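Local atomic coordinates of flagellar hook-associated protein 3 (Bacillus cereus, PDB entry 5ZIY), a protein that probably forms, as the flagellar hook-associated protein FlgL, part of the junction that joins the flagellar hook to the filament. Residues T36-E39 with N40-G44; L49-A52 with D53-V57; G73-I76 with D77-L80; L80-V83 with V84-A87; M190-F193 with K194-S198. All coordinates share one frame; numbering follows the deposited sequence.

Contact 1 of 5, residues T36-E39 with N40-G44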
loop_
_atom_site.group_PDB
_atom_site.type_symbol
_atom_site.label_atom_id
_atom_site.label_comp_id
_atom_site.label_asym_id
_atom_site.label_seq_id
_atom_site.Cartn_x
_atom_site.Cartn_y
_atom_site.Cartn_z
ATOM N N THR A 36 -0.460 -8.743 -1.753
ATOM C CA THR A 36 -1.788 -8.790 -1.143
ATOM C C THR A 36 -1.845 -7.859 0.041
ATOM O O THR A 36 -2.780 -7.083 0.170
ATOM C CB THR A 36 -2.135 -10.217 -0.751
ATOM O OG1 THR A 36 -2.142 -10.967 -1.948
ATOM C CG2 THR A 36 -3.504 -10.324 -0.045
ATOM N N GLN A 37 -0.802 -7.872 0.858
ATOM C CA GLN A 37 -0.778 -7.037 2.049
ATOM C C GLN A 37 -0.797 -5.578 1.646
ATOM O O GLN A 37 -1.483 -4.772 2.269
ATOM C CB GLN A 37 0.442 -7.347 2.917
ATOM C CG GLN A 37 0.337 -8.668 3.678
ATOM C CD GLN A 37 1.336 -8.776 4.858
ATOM O OE1 GLN A 37 1.623 -7.790 5.560
ATOM N NE2 GLN A 37 1.850 -9.979 5.074
ATOM N N THR A 38 -0.036 -5.246 0.608
ATOM C CA THR A 38 -0.009 -3.915 0.083
ATOM C C THR A 38 -1.389 -3.478 -0.399
ATOM O O THR A 38 -1.858 -2.384 -0.078
ATOM C CB THR A 38 1.012 -3.794 -1.064
ATOM O OG1 THR A 38 2.298 -4.279 -0.628
ATOM C CG2 THR A 38 1.120 -2.360 -1.518
ATOM N N GLU A 39 -2.047 -4.328 -1.166
ATOM C CA GLU A 39 -3.311 -3.956 -1.741
ATOM C C GLU A 39 -4.392 -3.779 -0.652
ATOM O O GLU A 39 -5.229 -2.880 -0.739
ATOM C CB GLU A 39 -3.700 -5.015 -2.758
ATOM C CG GLU A 39 -4.909 -4.718 -3.506
ATOM C CD GLU A 39 -5.291 -5.867 -4.441
ATOM O OE1 GLU A 39 -4.875 -7.003 -4.152
ATOM O OE2 GLU A 39 -5.984 -5.622 -5.453
ATOM N N ASN A 40 -4.348 -4.642 0.361
ATOM C CA ASN A 40 -5.280 -4.600 1.477
ATOM C C ASN A 40 -5.083 -3.317 2.301
ATOM O O ASN A 40 -6.054 -2.726 2.740
ATOM C CB ASN A 40 -5.127 -5.847 2.381
ATOM C CG ASN A 40 -5.716 -7.127 1.766
ATOM O OD1 ASN A 40 -6.372 -7.106 0.716
ATOM N ND2 ASN A 40 -5.504 -8.259 2.451
ATOM N N THR A 41 -3.828 -2.895 2.496
ATOM C CA THR A 41 -3.497 -1.661 3.194
ATOM C C THR A 41 -4.019 -0.448 2.418
ATOM O O THR A 41 -4.658 0.455 2.982
ATOM C CB THR A 41 -1.973 -1.581 3.402
ATOM O OG1 THR A 41 -1.562 -2.765 4.101
ATOM C CG2 THR A 41 -1.542 -0.342 4.178
ATOM N N LEU A 42 -3.806 -0.449 1.114
ATOM C CA LEU A 42 -4.324 0.613 0.245
ATOM C C LEU A 42 -5.840 0.715 0.261
ATOM O O LEU A 42 -6.377 1.849 0.261
ATOM C CB LEU A 42 -3.797 0.457 -1.203
ATOM C CG LEU A 42 -2.306 0.792 -1.305
ATOM C CD1 LEU A 42 -1.725 0.149 -2.541
ATOM C CD2 LEU A 42 -1.998 2.364 -1.276
ATOM N N GLN A 43 -6.525 -0.432 0.286
ATOM C CA GLN A 43 -7.999 -0.446 0.336
ATOM C C GLN A 43 -8.481 0.086 1.697
ATOM O O GLN A 43 -9.467 0.798 1.782
ATOM C CB GLN A 43 -8.612 -1.824 0.001
ATOM C CG GLN A 43 -8.120 -2.470 -1.336
ATOM C CD GLN A 43 -9.042 -2.358 -2.543
ATOM O OE1 GLN A 43 -9.009 -3.249 -3.433
ATOM N NE2 GLN A 43 -9.880 -1.289 -2.606
ATOM N N GLY A 44 -7.742 -0.214 2.754
ATOM C CA GLY A 44 -8.046 0.276 4.050
ATOM C C GLY A 44 -7.892 1.793 4.098
ATOM O O GLY A 44 -8.702 2.453 4.745
#
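T41 grips the carbonyl oxygen of Q37 twice. Its hydroxyl OG1 lies 2.7 Å from Q37 O and its backbone N donates to the same oxygen at 3.0 Å, the two donors reaching it from opposite faces of the carbonyl plane. The first torsion explains the bifurcation: OG1 stands beside T41's own backbone N (chi1 -56°), which aims it back down the helix, while CG2, anti to the backbone N, lies against L86 of helix 67-87. The turn is part of helix 8-60, the long N-terminal helix of the flagellin-type helical region; T38 and L42 make the next i to i+4 pair. They lie side by side, pointing the same way, with T38 CG2 3.9 Å from L42 CD1. On a more exposed flank T36 and N40 run alongside each other in the same manner, T36 CG2 coming to 3.8 Å from N40 ND2. Two threonine hydroxyls are held by the preceding turn, T36 OG1 by K32 O and T38 OG1 by V34 O, which fixes the rotation of both side chains and sets their methyl groups against N40 and L42. Further out, L42 packs on R179 and T180 of helix 162-204, and F97 touches T41 and L42.

Contact 2 of 5, residues L49-A52 with D53-V57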
loop_
_atom_site.group_PDB
_atom_site.type_symbol
_atom_site.label_atom_id
_atom_site.label_comp_id
_atom_site.label_asym_id
_atom_site.label_seq_id
_atom_site.Cartn_x
_atom_site.Cartn_y
_atom_site.Cartn_z
ATOM N N LEU A 49 -10.355 7.392 3.717
ATOM C CA LEU A 49 -10.407 8.731 3.118
ATOM C C LEU A 49 -11.820 9.011 2.634
ATOM O O LEU A 49 -12.313 10.125 2.741
ATOM C CB LEU A 49 -9.366 8.907 2.006
ATOM C CG LEU A 49 -7.929 8.818 2.512
ATOM C CD1 LEU A 49 -6.969 9.151 1.345
ATOM C CD2 LEU A 49 -7.651 9.753 3.730
ATOM N N THR A 50 -12.468 7.965 2.132
ATOM C CA THR A 50 -13.872 8.002 1.768
ATOM C C THR A 50 -14.711 8.468 2.937
ATOM O O THR A 50 -15.516 9.373 2.798
ATOM C CB THR A 50 -14.359 6.597 1.295
ATOM O OG1 THR A 50 -13.730 6.293 0.049
ATOM C CG2 THR A 50 -15.890 6.561 1.132
ATOM N N ARG A 51 -14.509 7.861 4.097
ATOM C CA ARG A 51 -15.247 8.255 5.296
ATOM C C ARG A 51 -14.904 9.683 5.722
ATOM O O ARG A 51 -15.770 10.420 6.135
ATOM C CB ARG A 51 -14.994 7.251 6.424
ATOM C CG ARG A 51 -15.647 7.581 7.775
ATOM C CD ARG A 51 -17.124 7.361 7.805
ATOM N NE ARG A 51 -17.684 7.641 9.131
ATOM C CZ ARG A 51 -18.955 7.965 9.364
ATOM N NH1 ARG A 51 -19.815 8.055 8.356
ATOM N NH2 ARG A 51 -19.366 8.225 10.602
ATOM N N ALA A 52 -13.634 10.058 5.589
ATOM C CA ALA A 52 -13.172 11.429 5.900
ATOM C C ALA A 52 -13.878 12.435 5.026
ATOM O O ALA A 52 -14.310 13.475 5.530
ATOM C CB ALA A 52 -11.642 11.566 5.725
ATOM N N ASP A 53 -13.962 12.134 3.724
ATOM C CA ASP A 53 -14.708 12.960 2.748
ATOM C C ASP A 53 -16.185 13.131 3.165
ATOM O O ASP A 53 -16.707 14.241 3.211
ATOM C CB ASP A 53 -14.649 12.304 1.352
ATOM C CG ASP A 53 -15.486 13.029 0.306
ATOM O OD1 ASP A 53 -15.046 14.114 -0.115
ATOM O OD2 ASP A 53 -16.567 12.516 -0.139
ATOM N N GLN A 54 -16.833 12.015 3.480
ATOM C CA GLN A 54 -18.235 12.010 3.902
ATOM C C GLN A 54 -18.486 12.903 5.139
ATOM O O GLN A 54 -19.381 13.737 5.132
ATOM C CB GLN A 54 -18.701 10.559 4.145
ATOM C CG GLN A 54 -18.725 9.668 2.857
ATOM C CD GLN A 54 -19.067 8.177 3.114
ATOM O OE1 GLN A 54 -18.343 7.455 3.824
ATOM N NE2 GLN A 54 -20.142 7.711 2.498
ATOM N N LEU A 55 -17.671 12.727 6.177
ATOM C CA LEU A 55 -17.753 13.501 7.432
ATOM C C LEU A 55 -17.451 14.999 7.250
ATOM O O LEU A 55 -17.886 15.832 8.049
ATOM C CB LEU A 55 -16.719 12.959 8.442
ATOM C CG LEU A 55 -16.908 11.565 9.031
ATOM C CD1 LEU A 55 -15.675 11.187 9.865
ATOM C CD2 LEU A 55 -18.208 11.462 9.842
ATOM N N THR A 56 -16.628 15.311 6.254
ATOM C CA THR A 56 -16.294 16.668 5.944
ATOM C C THR A 56 -17.420 17.336 5.142
ATOM O O THR A 56 -17.631 18.524 5.275
ATOM C CB THR A 56 -14.939 16.775 5.225
ATOM O OG1 THR A 56 -13.909 16.162 6.037
ATOM C CG2 THR A 56 -14.593 18.223 5.018
ATOM N N VAL A 57 -18.132 16.568 4.326
ATOM C CA VAL A 57 -19.346 17.049 3.685
ATOM C C VAL A 57 -20.391 17.376 4.783
ATOM O O VAL A 57 -21.002 18.461 4.761
ATOM C CB VAL A 57 -19.857 16.033 2.602
ATOM C CG1 VAL A 57 -21.285 16.339 2.152
ATOM C CG2 VAL A 57 -18.912 16.011 1.389
#
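R51 lays its guanidinium over the methyl end of L55, and the path of its chain shows how. From CB, CG stands anti to the backbone N (chi1 177°) and passes 4.2 Å from L55 CD1. A bend at the next bond (chi2 74°) then turns the chain; CD comes to 4.2 Å from Q54 OE1, and the guanidinium and amide planes are nearly perpendicular, 89° apart. NE and CZ follow over the leucine. At the tip, NH2 is 3.5 Å from L55 CD2, which sits over one face of the guanidinium, displaced toward its rim. The charged group therefore rests on a methyl, and it has a further partner in E75 OE2 of helix 67-87, in a long and weak ion pair. One turn on, T56 OG1 donates to A52 O at 2.8 Å and T56 N to the same atom at 3.0 Å, from opposite faces of that carbonyl. T50 and Q54 run side by side, T50 CG2 3.8 Å from Q54 OE1. The turn belongs to helix 8-60 and is packed among three other helices: R51, A52 and L55 meet helix 67-87, L49, A52 and T56 touch helix 137-155, and D53 and T56 reach helix 162-204.

Contact 3 of 5, residues G73-I76 with D77-L80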
loop_
_atom_site.group_PDB
_atom_site.type_symbol
_atom_site.label_atom_id
_atom_site.label_comp_id
_atom_site.label_asym_id
_atom_site.label_seq_id
_atom_site.Cartn_x
_atom_site.Cartn_y
_atom_site.Cartn_z
ATOM N N GLY A 73 -14.925 16.315 13.943
ATOM C CA GLY A 73 -13.472 16.506 14.097
ATOM C C GLY A 73 -12.799 15.386 14.864
ATOM O O GLY A 73 -11.716 14.919 14.475
ATOM N N VAL A 74 -13.442 14.930 15.942
ATOM C CA VAL A 74 -12.937 13.788 16.723
ATOM C C VAL A 74 -12.814 12.541 15.882
ATOM O O VAL A 74 -11.749 11.940 15.841
ATOM C CB VAL A 74 -13.816 13.476 17.954
ATOM C CG1 VAL A 74 -13.531 12.085 18.473
ATOM C CG2 VAL A 74 -13.571 14.538 19.062
ATOM N N GLU A 75 -13.880 12.146 15.198
ATOM C CA GLU A 75 -13.853 10.892 14.444
ATOM C C GLU A 75 -12.815 10.937 13.323
ATOM O O GLU A 75 -12.175 9.928 13.035
ATOM C CB GLU A 75 -15.227 10.562 13.877
ATOM C CG GLU A 75 -15.772 9.210 14.326
ATOM C CD GLU A 75 -15.656 8.148 13.278
ATOM O OE1 GLU A 75 -14.516 7.672 13.059
ATOM O OE2 GLU A 75 -16.716 7.778 12.691
ATOM N N ILE A 76 -12.644 12.097 12.707
ATOM C CA ILE A 76 -11.590 12.283 11.729
ATOM C C ILE A 76 -10.205 11.990 12.364
ATOM O O ILE A 76 -9.302 11.528 11.697
ATOM C CB ILE A 76 -11.605 13.702 11.159
ATOM C CG1 ILE A 76 -12.833 13.933 10.273
ATOM C CG2 ILE A 76 -10.354 13.957 10.349
ATOM C CD1 ILE A 76 -12.559 13.735 8.817
ATOM N N ASP A 77 -10.071 12.289 13.655
ATOM C CA ASP A 77 -8.879 11.958 14.441
ATOM C C ASP A 77 -8.664 10.448 14.605
ATOM O O ASP A 77 -7.521 9.983 14.571
ATOM C CB ASP A 77 -8.956 12.643 15.808
ATOM C CG ASP A 77 -7.671 12.540 16.594
ATOM O OD1 ASP A 77 -6.694 13.228 16.235
ATOM O OD2 ASP A 77 -7.670 11.777 17.595
ATOM N N GLN A 78 -9.732 9.692 14.788
ATOM C CA GLN A 78 -9.617 8.236 14.803
ATOM C C GLN A 78 -9.106 7.747 13.431
ATOM O O GLN A 78 -8.261 6.853 13.336
ATOM C CB GLN A 78 -10.964 7.550 15.087
ATOM C CG GLN A 78 -11.617 7.810 16.460
ATOM C CD GLN A 78 -12.933 7.003 16.663
ATOM O OE1 GLN A 78 -14.029 7.573 16.647
ATOM N NE2 GLN A 78 -12.816 5.671 16.841
ATOM N N ILE A 79 -9.653 8.339 12.375
ATOM C CA ILE A 79 -9.287 7.992 11.017
ATOM C C ILE A 79 -7.821 8.337 10.774
ATOM O O ILE A 79 -7.088 7.571 10.147
ATOM C CB ILE A 79 -10.269 8.669 10.012
ATOM C CG1 ILE A 79 -11.642 7.968 10.104
ATOM C CG2 ILE A 79 -9.805 8.559 8.575
ATOM C CD1 ILE A 79 -12.769 8.652 9.272
ATOM N N LEU A 80 -7.377 9.469 11.285
ATOM C CA LEU A 80 -5.983 9.832 11.143
ATOM C C LEU A 80 -5.093 8.731 11.781
ATOM O O LEU A 80 -4.116 8.266 11.180
ATOM C CB LEU A 80 -5.712 11.199 11.777
ATOM C CG LEU A 80 -4.241 11.519 12.010
ATOM C CD1 LEU A 80 -3.539 11.745 10.713
ATOM C CD2 LEU A 80 -4.114 12.765 12.884
#
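The carboxylate of E75 and the amide of Q78 meet at a slant, their planes 54° apart. Neither flat group is stacked on the other: Q78 OE1 comes to 3.3 Å from E75 CG, the methylene before the acid, and to 3.6 Å from E75 OE1. Two acceptor-type oxygens thus stand near each other with no bond between them, and the nearer approach is to carbon. This is an i to i+3 pair on a turn of helix 67-87, the second helix of the flagellin-type N-terminal helical region. The glutamate reaches its neighbour through an uncommon shape, with chi1 at -122° and a further bend at chi2, whereas the glutamine chain is extended beyond CG. That bend also carries E75 OE1 to 4.1 Å from CG1 of I79, one turn along. Its other oxygen, OE2, takes part in a long, weak ion pair with R51, a weak link from this turn to helix 8-60. D77 faces elsewhere and forms a salt bridge through OD2 with K81. The buried residues I76 and I79 point their branches into the packing with helix 8-60, I76 against A52 and T56, I79 against S48 and R51; I76 and L80 also touch helix 137-155, at M154 and I144. The backbone of the turn is kept by I79 N donating to E75 O at 3.1 Å and by L80 N donating to I76 O at 2.8 Å, with an N-H...O angle of 148°.

Contact 4 of 5, residues L80-V83 with V84-A87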
loop_
_atom_site.group_PDB
_atom_site.type_symbol
_atom_site.label_atom_id
_atom_site.label_comp_id
_atom_site.label_asym_id
_atom_site.label_seq_id
_atom_site.Cartn_x
_atom_site.Cartn_y
_atom_site.Cartn_z
ATOM N N LEU A 80 -7.377 9.469 11.285
ATOM C CA LEU A 80 -5.983 9.832 11.143
ATOM C C LEU A 80 -5.093 8.731 11.781
ATOM O O LEU A 80 -4.116 8.266 11.180
ATOM C CB LEU A 80 -5.712 11.199 11.777
ATOM C CG LEU A 80 -4.241 11.519 12.010
ATOM C CD1 LEU A 80 -3.539 11.745 10.713
ATOM C CD2 LEU A 80 -4.114 12.765 12.884
ATOM N N LYS A 81 -5.456 8.308 12.985
ATOM C CA LYS A 81 -4.709 7.252 13.664
ATOM C C LYS A 81 -4.725 5.937 12.869
ATOM O O LYS A 81 -3.724 5.273 12.758
ATOM C CB LYS A 81 -5.234 7.056 15.094
ATOM C CG LYS A 81 -5.012 8.289 15.993
ATOM C CD LYS A 81 -5.460 7.989 17.452
ATOM C CE LYS A 81 -5.852 9.247 18.274
ATOM N NZ LYS A 81 -4.960 10.431 18.046
ATOM N N GLN A 82 -5.851 5.592 12.264
ATOM C CA GLN A 82 -5.949 4.326 11.548
ATOM C C GLN A 82 -5.059 4.401 10.312
ATOM O O GLN A 82 -4.366 3.435 9.972
ATOM C CB GLN A 82 -7.405 4.074 11.154
ATOM C CG GLN A 82 -7.654 2.952 10.150
ATOM C CD GLN A 82 -7.493 1.569 10.763
ATOM O OE1 GLN A 82 -6.904 1.407 11.843
ATOM N NE2 GLN A 82 -8.048 0.553 10.082
ATOM N N VAL A 83 -5.048 5.569 9.646
ATOM C CA VAL A 83 -4.268 5.718 8.419
ATOM C C VAL A 83 -2.773 5.712 8.697
ATOM O O VAL A 83 -1.999 5.181 7.900
ATOM C CB VAL A 83 -4.665 7.005 7.633
ATOM C CG1 VAL A 83 -3.728 7.245 6.465
ATOM C CG2 VAL A 83 -6.111 6.868 7.141
ATOM N N VAL A 84 -2.362 6.332 9.803
ATOM C CA VAL A 84 -0.976 6.259 10.236
ATOM C C VAL A 84 -0.585 4.774 10.541
ATOM O O VAL A 84 0.448 4.325 10.113
ATOM C CB VAL A 84 -0.692 7.167 11.443
ATOM C CG1 VAL A 84 0.720 6.925 11.972
ATOM C CG2 VAL A 84 -0.797 8.616 11.074
ATOM N N TYR A 85 -1.423 4.035 11.253
ATOM C CA TYR A 85 -1.214 2.590 11.462
ATOM C C TYR A 85 -1.011 1.859 10.138
ATOM O O TYR A 85 -0.027 1.151 9.972
ATOM C CB TYR A 85 -2.383 2.020 12.262
ATOM C CG TYR A 85 -2.643 0.521 12.242
ATOM C CD1 TYR A 85 -1.887 -0.387 13.011
ATOM C CD2 TYR A 85 -3.734 0.014 11.531
ATOM C CE1 TYR A 85 -2.196 -1.777 13.010
ATOM C CE2 TYR A 85 -4.045 -1.346 11.529
ATOM C CZ TYR A 85 -3.281 -2.238 12.248
ATOM O OH TYR A 85 -3.680 -3.590 12.181
ATOM N N LEU A 86 -1.887 2.132 9.175
ATOM C CA LEU A 86 -1.851 1.504 7.879
ATOM C C LEU A 86 -0.599 1.929 7.098
ATOM O O LEU A 86 0.012 1.131 6.423
ATOM C CB LEU A 86 -3.152 1.780 7.060
ATOM C CG LEU A 86 -4.508 1.220 7.489
ATOM C CD1 LEU A 86 -5.674 1.868 6.654
ATOM C CD2 LEU A 86 -4.657 -0.364 7.412
ATOM N N ALA A 87 -0.185 3.170 7.190
ATOM C CA ALA A 87 1.001 3.617 6.499
ATOM C C ALA A 87 2.283 2.968 7.037
ATOM O O ALA A 87 3.292 2.842 6.306
ATOM C CB ALA A 87 1.074 5.198 6.533
#
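Q82 and Y85 run side by side and point the same way, with the amide and ring planes only 22° apart. The nearest side-chain atoms are Q82 OE1 and Y85 CD2, 3.5 Å apart, and the amide oxygen meets the ring obliquely. The backbone oxygen of Q82 lies at the edge of the same ring, in its plane, 3.8 Å from Y85 CD2, so one residue contacts the tyrosine through both its main chain and its side chain. A bend at chi2 (74°) brings the amide of Q82 alongside Y85; its CG, closer to the backbone, comes to 4.2 Å from CD1 of L86, where the two side chains slant past each other. These are the i+3 and i+4 neighbours on the last turns of helix 67-87, which ends at A87 before the short strand 90-91. On another flank of the helix L80 and V84 lie alongside, L80 CD1 4.2 Å from V84 CG2. V84 holds CG1 anti to its backbone N (chi1 173°), which leaves CG2 beside that N and over the preceding turn, 3.3 Å from L80 O. V84 touches I144 of helix 137-155, which V83 meets at V143 and L147. L86 turns to helix 8-60 and packs on T41 and V45, while its carbonyl oxygen is bonded by T89 OG1.

Contact 5 of 5, residues M190-F193 with K194-S198. With ZN (zinc ion), chain E.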
loop_
_atom_site.group_PDB
_atom_site.type_symbol
_atom_site.label_atom_id
_atom_site.label_comp_id
_atom_site.label_asym_id
_atom_site.label_seq_id
_atom_site.Cartn_x
_atom_site.Cartn_y
_atom_site.Cartn_z
ATOM N N MET A 190 1.509 -11.509 -11.570
ATOM C CA MET A 190 1.987 -12.623 -10.745
ATOM C C MET A 190 1.083 -13.820 -10.915
ATOM O O MET A 190 1.525 -14.968 -10.990
ATOM C CB MET A 190 1.996 -12.269 -9.265
ATOM C CG MET A 190 3.118 -11.425 -8.818
ATOM S SD MET A 190 4.732 -12.143 -9.165
ATOM C CE MET A 190 5.625 -10.576 -9.061
ATOM N N GLU A 191 -0.204 -13.557 -10.987
ATOM C CA GLU A 191 -1.181 -14.647 -11.135
ATOM C C GLU A 191 -1.074 -15.331 -12.510
ATOM O O GLU A 191 -1.341 -16.534 -12.643
ATOM C CB GLU A 191 -2.612 -14.106 -10.897
ATOM C CG GLU A 191 -2.913 -13.690 -9.446
ATOM C CD GLU A 191 -3.239 -14.860 -8.529
ATOM O OE1 GLU A 191 -2.862 -16.013 -8.864
ATOM O OE2 GLU A 191 -3.893 -14.639 -7.474
ATOM N N THR A 192 -0.750 -14.553 -13.541
ATOM C CA THR A 192 -0.496 -15.119 -14.865
ATOM C C THR A 192 0.784 -15.950 -14.830
ATOM O O THR A 192 0.811 -17.046 -15.382
ATOM C CB THR A 192 -0.371 -14.033 -15.969
ATOM O OG1 THR A 192 -1.481 -13.146 -15.896
ATOM C CG2 THR A 192 -0.313 -14.628 -17.343
ATOM N N PHE A 193 1.824 -15.441 -14.177
ATOM C CA PHE A 193 3.079 -16.204 -14.059
ATOM C C PHE A 193 2.777 -17.576 -13.408
ATOM O O PHE A 193 3.224 -18.586 -13.930
ATOM C CB PHE A 193 4.186 -15.460 -13.283
ATOM C CG PHE A 193 4.955 -14.423 -14.100
ATOM C CD1 PHE A 193 5.419 -14.697 -15.374
ATOM C CD2 PHE A 193 5.249 -13.195 -13.555
ATOM C CE1 PHE A 193 6.124 -13.757 -16.084
ATOM C CE2 PHE A 193 5.967 -12.241 -14.275
ATOM C CZ PHE A 193 6.380 -12.518 -15.542
ATOM N N LYS A 194 2.001 -17.592 -12.313
ATOM C CA LYS A 194 1.626 -18.845 -11.613
ATOM C C LYS A 194 0.953 -19.858 -12.534
ATOM O O LYS A 194 1.310 -21.020 -12.536
ATOM C CB LYS A 194 0.692 -18.551 -10.425
ATOM C CG LYS A 194 0.641 -19.673 -9.394
ATOM C CD LYS A 194 -0.247 -19.302 -8.209
ATOM C CE LYS A 194 -0.543 -20.529 -7.359
ATOM N NZ LYS A 194 -1.544 -20.215 -6.309
ATOM N N THR A 195 -0.000 -19.378 -13.333
ATOM C CA THR A 195 -0.792 -20.218 -14.234
ATOM C C THR A 195 0.084 -20.772 -15.333
ATOM O O THR A 195 0.042 -21.963 -15.587
ATOM C CB THR A 195 -1.988 -19.457 -14.863
ATOM O OG1 THR A 195 -2.760 -18.872 -13.827
ATOM C CG2 THR A 195 -2.914 -20.446 -15.651
ATOM N N ILE A 196 0.941 -19.926 -15.905
ATOM C CA ILE A 196 1.954 -20.371 -16.871
ATOM C C ILE A 196 2.852 -21.465 -16.248
ATOM O O ILE A 196 3.011 -22.534 -16.841
ATOM C CB ILE A 196 2.848 -19.196 -17.385
ATOM C CG1 ILE A 196 2.032 -18.209 -18.235
ATOM C CG2 ILE A 196 3.970 -19.742 -18.238
ATOM C CD1 ILE A 196 2.754 -16.839 -18.517
ATOM N N LEU A 197 3.390 -21.226 -15.047
ATOM C CA LEU A 197 4.237 -22.227 -14.401
ATOM C C LEU A 197 3.530 -23.538 -14.094
ATOM O O LEU A 197 4.117 -24.600 -14.252
ATOM C CB LEU A 197 4.844 -21.676 -13.125
ATOM C CG LEU A 197 5.926 -20.652 -13.375
ATOM C CD1 LEU A 197 6.353 -20.083 -12.034
ATOM C CD2 LEU A 197 7.130 -21.259 -14.143
ATOM N N SER A 198 2.285 -23.469 -13.635
ATOM C CA SER A 198 1.495 -24.675 -13.384
ATOM C C SER A 198 1.307 -25.530 -14.657
ATOM O O SER A 198 1.447 -26.758 -14.606
ATOM C CB SER A 198 0.121 -24.308 -12.840
ATOM O OG SER A 198 0.229 -23.588 -11.621
HETATM ZN ZN ZN E . -3.625 -16.138 -6.160
HETATM O O HOH W 1 -5.193 -17.809 -7.020
#
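From M190 to L197 the backbone keeps regular alpha-helical i to i+4 bonds, the straightest being I196 N to T192 O at 2.9 Å with an N-H...O angle of 175°. The turn lies on helix 162-204, the long C-terminal helix that packs along helix 8-60 in the elongated helical bundle of the chain. T195 adds a side-chain bond to this ladder: its OG1 donates to E191 O at 3.0 Å, and its N donates to the same oxygen from the opposite face of the carbonyl plane. T192 and I196 slant across each other, T192 CG2 4.0 Å from I196 CD1. T192 OG1 is itself bonded to N188 O, a turn earlier, which sets the rotation that presents CG2 to the isoleucine. F193 and L197 face the other way, toward the bundle: F193 stacks edge-to-face with Y128 and touches I28, while L197 packs on M24 and I28 of helix 8-60. On the polar flank a zinc ion is bound. E191, bent at chi2 (-80°), directs its carboxylate to the metal. K194 runs out fully extended on the same flank, and its NZ stays 5.1 Å from E191 OE1, too far for a salt bridge; the bound zinc would itself be expected to favour the ionised carboxylate. Zinc is bound by E191 OE2 at 2.0 Å and by a water at 2.5 Å, and that water also donates a weak hydrogen bond to E191 OE1.

All five contacts are local turns within single helices, so none closes a loop, and they follow one another along the chain. Contacts 1 and 2 lie in series on helix 8-60, their centres 20 Å apart. The chain then turns back into helix 67-87, which carries contacts 3 and 4; these overlap at L80, and nothing nests or crosses. Because the two helices pack together, contact 2 touches contact 3, R51 CG against I79 CD1, and contact 1 touches contact 4 where T41 and G44 meet L86. Contact 5, on helix 162-204, lies across the chain's centre from contacts 2, 3 and 4, about 42 Å from contact 3 between centres.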